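Long-range contacts in Serine/threonine-protein kinase Tel1 (Chaetomium thermophilum, PDB 6SKY), which probably phosphorylates serine and threonine residues in [ST]-Q motifs of target proteins to start checkpoint signalling after DNA damage: residues A1929-S1934 with L1943-Y1948; G1882-A1887 with F1921-D1926. All blocks are in the same frame, centred on the assembly; numbering follows the deposited sequence.

Contact 1: A1929-S1934 with L1943-Y1948; sequences AYYGLS and LARLEY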
loop_
_atom_site.group_PDB
_atom_site.type_symbol
_atom_site.label_atom_id
_atom_site.label_comp_id
_atom_site.label_asym_id
_atom_site.label_seq_id
_atom_site.Cartn_x
_atom_site.Cartn_y
_atom_site.Cartn_z
ATOM N N ALA A 1929 7.082 -22.513 7.236
ATOM C CA ALA A 1929 8.368 -23.202 7.200
ATOM C C ALA A 1929 9.100 -22.969 5.886
ATOM O O ALA A 1929 10.324 -22.802 5.873
ATOM C CB ALA A 1929 8.162 -24.690 7.442
ATOM N N TYR A 1930 8.362 -22.943 4.775
ATOM C CA TYR A 1930 8.959 -22.771 3.456
ATOM C C TYR A 1930 9.864 -21.556 3.380
ATOM O O TYR A 1930 10.864 -21.574 2.659
ATOM C CB TYR A 1930 7.852 -22.652 2.417
ATOM C CG TYR A 1930 8.329 -22.384 1.017
ATOM C CD1 TYR A 1930 8.819 -23.404 0.227
ATOM C CD2 TYR A 1930 8.271 -21.112 0.477
ATOM C CE1 TYR A 1930 9.249 -23.168 -1.045
ATOM C CE2 TYR A 1930 8.701 -20.868 -0.796
ATOM C CZ TYR A 1930 9.185 -21.900 -1.553
ATOM O OH TYR A 1930 9.616 -21.666 -2.830
ATOM N N TYR A 1931 9.537 -20.498 4.109
ATOM C CA TYR A 1931 10.273 -19.249 4.015
ATOM C C TYR A 1931 11.604 -19.286 4.738
ATOM O O TYR A 1931 12.365 -18.325 4.637
ATOM C CB TYR A 1931 9.429 -18.111 4.565
ATOM C CG TYR A 1931 8.113 -17.978 3.865
ATOM C CD1 TYR A 1931 7.967 -17.139 2.786
ATOM C CD2 TYR A 1931 7.021 -18.703 4.274
ATOM C CE1 TYR A 1931 6.769 -17.023 2.143
ATOM C CE2 TYR A 1931 5.821 -18.595 3.637
ATOM C CZ TYR A 1931 5.700 -17.755 2.571
ATOM O OH TYR A 1931 4.493 -17.644 1.933
ATOM N N GLY A 1932 11.907 -20.355 5.456
ATOM C CA GLY A 1932 13.178 -20.431 6.135
ATOM C C GLY A 1932 14.287 -21.012 5.324
ATOM O O GLY A 1932 15.443 -20.966 5.741
ATOM N N LEU A 1933 13.960 -21.561 4.165
ATOM C CA LEU A 1933 14.943 -22.154 3.280
ATOM C C LEU A 1933 15.599 -21.081 2.431
ATOM O O LEU A 1933 14.932 -20.177 1.929
ATOM C CB LEU A 1933 14.270 -23.187 2.389
ATOM C CG LEU A 1933 15.159 -24.191 1.682
ATOM C CD1 LEU A 1933 15.749 -25.153 2.681
ATOM C CD2 LEU A 1933 14.336 -24.907 0.666
ATOM N N SER A 1934 16.912 -21.183 2.269
ATOM C CA SER A 1934 17.685 -20.202 1.521
ATOM C C SER A 1934 17.981 -20.723 0.123
ATOM O O SER A 1934 18.440 -21.859 -0.040
ATOM C CB SER A 1934 18.988 -19.876 2.245
ATOM O OG SER A 1934 19.674 -21.063 2.587
ATOM N N LEU A 1943 9.135 -15.433 -8.192
ATOM C CA LEU A 1943 7.886 -15.918 -8.765
ATOM C C LEU A 1943 7.489 -17.264 -8.172
ATOM O O LEU A 1943 6.308 -17.510 -7.914
ATOM C CB LEU A 1943 8.020 -16.009 -10.282
ATOM C CG LEU A 1943 6.788 -16.408 -11.079
ATOM C CD1 LEU A 1943 5.582 -15.621 -10.628
ATOM C CD2 LEU A 1943 7.068 -16.180 -12.536
ATOM N N ALA A 1944 8.464 -18.147 -7.957
ATOM C CA ALA A 1944 8.188 -19.430 -7.321
ATOM C C ALA A 1944 7.630 -19.240 -5.918
ATOM O O ALA A 1944 6.677 -19.918 -5.523
ATOM C CB ALA A 1944 9.452 -20.278 -7.280
ATOM N N ARG A 1945 8.204 -18.316 -5.155
ATOM C CA ARG A 1945 7.682 -18.050 -3.823
ATOM C C ARG A 1945 6.298 -17.424 -3.870
ATOM O O ARG A 1945 5.471 -17.690 -2.993
ATOM C CB ARG A 1945 8.635 -17.147 -3.053
ATOM C CG ARG A 1945 8.098 -16.731 -1.714
ATOM C CD ARG A 1945 8.972 -15.698 -1.048
ATOM N NE ARG A 1945 9.034 -14.448 -1.795
ATOM C CZ ARG A 1945 8.052 -13.556 -1.846
ATOM N NH1 ARG A 1945 8.204 -12.443 -2.542
ATOM N NH2 ARG A 1945 6.913 -13.779 -1.208
ATOM N N LEU A 1946 6.020 -16.588 -4.871
ATOM C CA LEU A 1946 4.700 -15.970 -4.955
ATOM C C LEU A 1946 3.639 -16.958 -5.403
ATOM O O LEU A 1946 2.469 -16.811 -5.044
ATOM C CB LEU A 1946 4.728 -14.782 -5.909
ATOM C CG LEU A 1946 5.391 -13.511 -5.408
ATOM C CD1 LEU A 1946 5.565 -12.564 -6.558
ATOM C CD2 LEU A 1946 4.545 -12.889 -4.329
ATOM N N GLU A 1947 4.017 -17.953 -6.198
ATOM C CA GLU A 1947 3.046 -18.953 -6.614
ATOM C C GLU A 1947 2.833 -20.007 -5.539
ATOM O O GLU A 1947 1.721 -20.529 -5.411
ATOM C CB GLU A 1947 3.473 -19.597 -7.931
ATOM C CG GLU A 1947 4.560 -20.642 -7.813
ATOM C CD GLU A 1947 5.163 -21.004 -9.152
ATOM O OE1 GLU A 1947 5.008 -20.217 -10.108
ATOM O OE2 GLU A 1947 5.794 -22.073 -9.248
ATOM N N TYR A 1948 3.871 -20.334 -4.763
ATOM C CA TYR A 1948 3.665 -21.123 -3.554
ATOM C C TYR A 1948 2.703 -20.414 -2.616
ATOM O O TYR A 1948 1.768 -21.018 -2.084
ATOM C CB TYR A 1948 5.003 -21.377 -2.854
ATOM C CG TYR A 1948 4.863 -21.933 -1.455
ATOM C CD1 TYR A 1948 4.864 -23.298 -1.229
ATOM C CD2 TYR A 1948 4.724 -21.092 -0.361
ATOM C CE1 TYR A 1948 4.722 -23.803 0.034
ATOM C CE2 TYR A 1948 4.577 -21.591 0.901
ATOM C CZ TYR A 1948 4.579 -22.946 1.093
ATOM O OH TYR A 1948 4.441 -23.444 2.362
#
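Tyr1930 and Tyr1948 lay their phenol rings face to face, centroids 4.0 Å apart and planes 17° from parallel, the two side chains running past each other in opposite directions. Both have CG anti to the backbone N (chi1 176° in Tyr1930, 168° in Tyr1948), which carries each ring out toward the other segment. CG of Tyr1930 sits over the centre of the Tyr1948 ring, whereas CG of Tyr1948 lies toward the rim of the Tyr1930 ring, and Tyr1948 OH comes 3.5 Å from Tyr1930 CB. Tyr1931 turns the other way, CG beside its backbone N, and its OH reaches the edge of the Tyr1948 ring, 4.1 Å from CE2. Tyr1931 CE1 meets Arg1945 CG at 4.1 Å, the two side chains crossing at about a right angle. An alanine in place of Tyr1948 is likely to strip Tyr1930 of its stacking partner and open a gap beside the Tyr1931 hydroxyl. The contact packs the 3-10 turn 1930-1932 on helix 1939-1948 within the FAT region, away from the ATP and magnesium sites. Arg1945 spends its charge elsewhere, in salt bridges to Glu1949 and to Glu2219 of the second subunit. The chemistry is therefore aromatic and dispersive between the segments, with ionic bonds leading outward to the dimer partner.

Contact 2: G1882-A1887 with F1921-D1926; sequences GMYKVA and FENIDD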
loop_
_atom_site.group_PDB
_atom_site.type_symbol
_atom_site.label_atom_id
_atom_site.label_comp_id
_atom_site.label_asym_id
_atom_site.label_seq_id
_atom_site.Cartn_x
_atom_site.Cartn_y
_atom_site.Cartn_z
ATOM N N GLY A 1882 6.364 -39.926 0.413
ATOM C CA GLY A 1882 5.352 -38.990 0.847
ATOM C C GLY A 1882 5.245 -38.794 2.338
ATOM O O GLY A 1882 4.198 -38.357 2.817
ATOM N N MET A 1883 6.290 -39.104 3.092
ATOM C CA MET A 1883 6.317 -38.936 4.540
ATOM C C MET A 1883 7.216 -37.739 4.825
ATOM O O MET A 1883 8.416 -37.889 5.027
ATOM C CB MET A 1883 6.835 -40.188 5.222
ATOM C CG MET A 1883 6.173 -41.466 4.790
ATOM S SD MET A 1883 7.183 -42.922 5.093
ATOM C CE MET A 1883 6.922 -43.188 6.834
ATOM N N TYR A 1884 6.632 -36.549 4.852
ATOM C CA TYR A 1884 7.439 -35.337 4.869
ATOM C C TYR A 1884 7.898 -34.923 6.258
ATOM O O TYR A 1884 8.974 -34.338 6.386
ATOM C CB TYR A 1884 6.672 -34.200 4.206
ATOM C CG TYR A 1884 6.423 -34.470 2.752
ATOM C CD1 TYR A 1884 7.474 -34.572 1.867
ATOM C CD2 TYR A 1884 5.148 -34.644 2.269
ATOM C CE1 TYR A 1884 7.262 -34.827 0.549
ATOM C CE2 TYR A 1884 4.926 -34.901 0.948
ATOM C CZ TYR A 1884 5.985 -34.988 0.093
ATOM O OH TYR A 1884 5.763 -35.244 -1.234
ATOM N N LYS A 1885 7.141 -35.226 7.305
ATOM C CA LYS A 1885 7.633 -34.948 8.648
ATOM C C LYS A 1885 8.734 -35.920 9.038
ATOM O O LYS A 1885 9.720 -35.531 9.674
ATOM C CB LYS A 1885 6.483 -35.001 9.640
ATOM C CG LYS A 1885 5.484 -33.899 9.449
ATOM C CD LYS A 1885 4.208 -34.215 10.159
ATOM C CE LYS A 1885 3.340 -32.996 10.272
ATOM N NZ LYS A 1885 3.227 -32.305 8.978
ATOM N N VAL A 1886 8.593 -37.186 8.652
ATOM C CA VAL A 1886 9.668 -38.153 8.834
ATOM C C VAL A 1886 10.901 -37.724 8.055
ATOM O O VAL A 1886 12.031 -37.829 8.540
ATOM C CB VAL A 1886 9.184 -39.552 8.417
ATOM C CG1 VAL A 1886 10.245 -40.560 8.646
ATOM C CG2 VAL A 1886 7.949 -39.924 9.180
ATOM N N ALA A 1887 10.701 -37.212 6.843
ATOM C CA ALA A 1887 11.818 -36.751 6.031
ATOM C C ALA A 1887 12.517 -35.564 6.668
ATOM O O ALA A 1887 13.743 -35.462 6.621
ATOM C CB ALA A 1887 11.331 -36.388 4.637
ATOM N N PHE A 1921 10.076 -28.895 2.210
ATOM C CA PHE A 1921 9.388 -27.696 2.670
ATOM C C PHE A 1921 8.292 -27.225 1.731
ATOM O O PHE A 1921 7.403 -26.496 2.171
ATOM C CB PHE A 1921 10.387 -26.571 2.897
ATOM C CG PHE A 1921 11.102 -26.674 4.196
ATOM C CD1 PHE A 1921 10.446 -27.122 5.316
ATOM C CD2 PHE A 1921 12.424 -26.337 4.301
ATOM C CE1 PHE A 1921 11.096 -27.225 6.504
ATOM C CE2 PHE A 1921 13.075 -26.445 5.493
ATOM C CZ PHE A 1921 12.415 -26.886 6.590
ATOM N N GLU A 1922 8.323 -27.615 0.458
ATOM C CA GLU A 1922 7.200 -27.292 -0.411
ATOM C C GLU A 1922 5.947 -28.060 -0.025
ATOM O O GLU A 1922 4.835 -27.601 -0.296
ATOM C CB GLU A 1922 7.550 -27.594 -1.861
ATOM C CG GLU A 1922 8.424 -26.572 -2.518
ATOM C CD GLU A 1922 8.981 -27.064 -3.832
ATOM O OE1 GLU A 1922 8.698 -28.221 -4.201
ATOM O OE2 GLU A 1922 9.707 -26.300 -4.497
ATOM N N ASN A 1923 6.102 -29.227 0.595
ATOM C CA ASN A 1923 4.992 -30.137 0.807
ATOM C C ASN A 1923 4.601 -30.319 2.260
ATOM O O ASN A 1923 3.478 -30.750 2.523
ATOM C CB ASN A 1923 5.322 -31.510 0.220
ATOM C CG ASN A 1923 5.670 -31.442 -1.233
ATOM O OD1 ASN A 1923 4.797 -31.310 -2.081
ATOM N ND2 ASN A 1923 6.949 -31.537 -1.538
ATOM N N ILE A 1924 5.489 -30.022 3.205
ATOM C CA ILE A 1924 5.118 -30.152 4.600
ATOM C C ILE A 1924 4.016 -29.149 4.919
ATOM O O ILE A 1924 3.849 -28.126 4.249
ATOM C CB ILE A 1924 6.332 -29.964 5.519
ATOM C CG1 ILE A 1924 6.192 -30.824 6.762
ATOM C CG2 ILE A 1924 6.482 -28.523 5.927
ATOM C CD1 ILE A 1924 7.453 -30.953 7.518
ATOM N N ASP A 1925 3.241 -29.463 5.953
ATOM C CA ASP A 1925 1.997 -28.753 6.235
ATOM C C ASP A 1925 2.227 -27.719 7.335
ATOM O O ASP A 1925 1.840 -27.893 8.488
ATOM C CB ASP A 1925 0.906 -29.745 6.612
ATOM C CG ASP A 1925 -0.446 -29.096 6.736
ATOM O OD1 ASP A 1925 -0.581 -27.930 6.316
ATOM O OD2 ASP A 1925 -1.374 -29.745 7.259
ATOM N N ASP A 1926 2.851 -26.609 6.952
ATOM C CA ASP A 1926 3.017 -25.484 7.840
ATOM C C ASP A 1926 2.963 -24.237 6.978
ATOM O O ASP A 1926 3.489 -24.249 5.859
ATOM C CB ASP A 1926 4.335 -25.525 8.614
ATOM C CG ASP A 1926 4.254 -24.790 9.935
ATOM O OD1 ASP A 1926 3.353 -25.114 10.733
ATOM O OD2 ASP A 1926 5.082 -23.894 10.185
#
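With CG beside its backbone N (chi1 -64°), Tyr1884 turns its ring broadside to Asn1923, whose CG, likewise beside its backbone N, directs the amide along the ring toward the hydroxyl. Asn1923 CB stands over the ring centre, 3.5 Å from the centroid of Tyr1884 and 15° off the ring normal, a CH-pi contact. The amide plane is only 17° from that of the ring, and Asn1923 CG lies 3.8 Å from Tyr1884 OH; ND2 is spent on the carbonyl of Glu1919, a bond that fixes how the amide is turned. Gly1882 C lies over the opposite face, toward the rim. Beyond the ring, Ile1924 CD1 approaches Tyr1884 O to 3.9 Å, and Ile1924 CG1 packs 4.3 Å from Tyr1884 CB. Lys1885 crosses Ile1924 at about a right angle, its CG 4.0 Å from Ile1924 CD1. Lys1885 NZ stays 5.5 Å from Asp1925 OD2, too far for a salt bridge; Asp1925 pairs instead with Arg2123. Within the FAT region the contact joins the first turn of helix 1884-1898 to segment 1921-1926, on and after helix 1916-1923, with Thr1879 of helix 1871-1880 beside Tyr1884; Phe2736 of helix 2732-2755, in the PI3/PI4-kinase range, covers Lys1885 and Ile1924.

Overall arrangement
From the N-terminal side, contact 2 comes first: it closes the excursion from the start of helix 1884-1898 to the region of helix 1916-1923, with 33 residues between its segments. Contact 1 then closes a short loop of 8 residues, bringing the turn after helix 1916-1923 back onto helix 1939-1948. The two follow in series, neither nesting nor crossing, with centres about 14 Å apart. They also touch: Tyr1930 packs on Glu1922, and Tyr1948 OH lies 3.7 Å from Asp1926 O. Together they tie successive helices of the FAT region, while residues around them reach helix 2732-2755, Arg2819 and, through Arg1945, the second subunit.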